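Local coordinates for protein glutathione S-transferase enzyme with thioredoxin-like domain (Bradyrhizobium sp., PDB 4MF7) that probably conjugates glutathione, through its thiol sulfur, to electrophilic substrates, as a glutathione S-transferase with a thioredoxin-like domain, at residues Gly210-Leu215 against Ala235-Gly240. Numbering follows the deposited sequence.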
loop_
_atom_site.group_PDB
_atom_site.type_symbol
_atom_site.label_atom_id
_atom_site.label_comp_id
_atom_site.label_asym_id
_atom_site.label_seq_id
_atom_site.Cartn_x
_atom_site.Cartn_y
_atom_site.Cartn_z
ATOM N N GLY A 210 5.784 13.302 6.705
ATOM C CA GLY A 210 4.692 13.791 7.545
ATOM C C GLY A 210 4.445 12.909 8.753
ATOM O O GLY A 210 4.179 13.377 9.868
ATOM N N TRP A 211 4.540 11.615 8.538
ATOM C CA TRP A 211 4.369 10.650 9.613
ATOM C C TRP A 211 5.412 10.839 10.714
ATOM O O TRP A 211 5.076 10.887 11.896
ATOM C CB TRP A 211 4.385 9.206 9.103
ATOM C CG TRP A 211 4.667 8.197 10.206
ATOM C CD1 TRP A 211 3.822 7.811 11.210
ATOM C CD2 TRP A 211 5.891 7.476 10.415
ATOM N NE1 TRP A 211 4.445 6.893 12.026
ATOM C CE2 TRP A 211 5.716 6.676 11.562
ATOM C CE3 TRP A 211 7.120 7.440 9.743
ATOM C CZ2 TRP A 211 6.722 5.844 12.049
ATOM C CZ3 TRP A 211 8.118 6.612 10.230
ATOM C CH2 TRP A 211 7.914 5.830 11.370
ATOM N N VAL A 212 6.679 10.915 10.339
ATOM C CA VAL A 212 7.734 11.168 11.324
ATOM C C VAL A 212 7.540 12.527 12.030
ATOM O O VAL A 212 7.641 12.622 13.262
ATOM C CB VAL A 212 9.141 11.125 10.696
ATOM C CG1 VAL A 212 10.195 11.337 11.773
ATOM C CG2 VAL A 212 9.388 9.801 9.981
ATOM N N ARG A 213 7.278 13.570 11.256
ATOM C CA ARG A 213 6.974 14.910 11.814
ATOM C C ARG A 213 5.892 14.860 12.894
ATOM O O ARG A 213 6.026 15.462 13.972
ATOM C CB ARG A 213 6.628 15.876 10.703
ATOM C CG ARG A 213 6.573 17.330 11.137
ATOM C CD ARG A 213 5.138 17.782 11.250
ATOM N NE ARG A 213 5.024 19.234 11.190
ATOM C CZ ARG A 213 3.872 19.879 11.057
ATOM N NH1 ARG A 213 2.732 19.199 10.951
ATOM N NH2 ARG A 213 3.859 21.206 11.016
ATOM N N ASN A 214 4.841 14.103 12.627
ATOM C CA ASN A 214 3.717 13.982 13.552
ATOM C C ASN A 214 4.032 13.107 14.768
ATOM O O ASN A 214 3.533 13.347 15.875
ATOM C CB ASN A 214 2.501 13.423 12.811
ATOM C CG ASN A 214 1.264 13.364 13.683
ATOM O OD1 ASN A 214 0.618 14.380 13.924
ATOM N ND2 ASN A 214 0.934 12.175 14.168
ATOM N N LEU A 215 4.862 12.093 14.552
ATOM C CA LEU A 215 5.235 11.120 15.592
ATOM C C LEU A 215 5.861 11.818 16.796
ATOM O O LEU A 215 5.651 11.410 17.934
ATOM C CB LEU A 215 6.226 10.112 15.018
ATOM C CG LEU A 215 6.395 8.767 15.692
ATOM C CD1 LEU A 215 5.242 7.860 15.298
ATOM C CD2 LEU A 215 7.721 8.177 15.245
ATOM N N ALA A 235 18.380 14.167 10.674
ATOM C CA ALA A 235 18.983 14.942 9.594
ATOM C C ALA A 235 18.120 14.925 8.322
ATOM O O ALA A 235 17.890 15.946 7.702
ATOM C CB ALA A 235 20.377 14.418 9.299
ATOM N N TRP A 236 17.620 13.754 7.958
ATOM C CA TRP A 236 16.727 13.639 6.824
ATOM C C TRP A 236 15.422 14.442 7.064
ATOM O O TRP A 236 14.948 15.128 6.166
ATOM C CB TRP A 236 16.430 12.158 6.568
ATOM C CG TRP A 236 15.255 11.835 5.727
ATOM C CD1 TRP A 236 15.213 11.692 4.387
ATOM C CD2 TRP A 236 13.947 11.454 6.222
ATOM N NE1 TRP A 236 13.944 11.284 3.986
ATOM C CE2 TRP A 236 13.153 11.147 5.103
ATOM C CE3 TRP A 236 13.374 11.401 7.507
ATOM C CZ2 TRP A 236 11.806 10.760 5.218
ATOM C CZ3 TRP A 236 12.031 10.988 7.632
ATOM C CH2 TRP A 236 11.269 10.699 6.477
ATOM N N LEU A 237 14.868 14.362 8.270
ATOM C CA LEU A 237 13.631 15.107 8.572
ATOM C C LEU A 237 13.873 16.603 8.379
ATOM O O LEU A 237 13.046 17.303 7.800
ATOM C CB LEU A 237 13.126 14.817 9.974
ATOM C CG LEU A 237 11.797 15.517 10.387
ATOM C CD1 LEU A 237 10.621 15.117 9.474
ATOM C CD2 LEU A 237 11.469 15.210 11.849
ATOM N N GLU A 238 15.021 17.083 8.870
ATOM C CA GLU A 238 15.442 18.478 8.693
ATOM C C GLU A 238 15.556 18.861 7.231
ATOM O O GLU A 238 15.071 19.910 6.828
ATOM C CB GLU A 238 16.828 18.722 9.343
ATOM C CG GLU A 238 16.851 19.562 10.600
ATOM C CD GLU A 238 18.155 20.337 10.740
ATOM O OE1 GLU A 238 18.154 21.371 11.427
ATOM O OE2 GLU A 238 19.183 19.934 10.153
ATOM N N ARG A 239 16.166 18.004 6.421
ATOM C CA ARG A 239 16.273 18.257 4.984
ATOM C C ARG A 239 14.877 18.359 4.352
ATOM O O ARG A 239 14.604 19.239 3.542
ATOM C CB ARG A 239 17.066 17.168 4.272
ATOM C CG ARG A 239 18.562 17.156 4.560
ATOM C CD ARG A 239 19.300 16.243 3.599
ATOM N NE ARG A 239 19.154 14.821 3.911
ATOM C CZ ARG A 239 19.807 14.184 4.881
ATOM N NH1 ARG A 239 19.602 12.889 5.064
ATOM N NH2 ARG A 239 20.674 14.826 5.672
ATOM N N GLY A 240 13.985 17.461 4.749
ATOM C CA GLY A 240 12.647 17.422 4.155
ATOM C C GLY A 240 11.832 18.632 4.556
ATOM O O GLY A 240 11.163 19.253 3.712
#
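Within the all-helical C-terminal domain of the glutathione S-transferase fold, V212 on helix 203-215 packs against W236 and L237 on helix 232-241. The two helical segments run at 111° to each other, their axes 10.6 Å apart at closest approach, and the gap is bridged by apolar side chains without any hydrogen bond from one segment to the other. V212 points its side chain at the facing helix and divides its two methyls between neighbouring residues there. CG2 meets the six-membered end of the W236 indole, 3.7 Å from CZ3, and lies near the plane of the ring at its edge, not over a face. V212 CG1, set anti to the backbone N (chi1 -178°), instead lies 4.1 Å from L237 CD2, the two side chains passing each other in opposite directions. L237 is likewise extended, CG anti to its own N, which directs its branched end toward helix 203-215; there its two methyls part, CD2 going to the valine and CD1 to the base of R213. On W236 the opposite end of the indole is polar and buried: NE1 hydrogen-bonds to OD1 of D205, earlier on helix 203-215, which would limit rotation of the ring while its benzo edge faces V212. T208 and L209 of that helix and L190 of helix 171-190 also touch the W236 side chain, so W236 joins three helices of the domain. R213 takes part through its backbone N and CB, while the rest of the side chain leads away and its NH2 makes a long, weak ion pair with OE2 of E251. L237 CD1 lies 4.2 Å from R213 CB and 4.1 Å from the R213 backbone N.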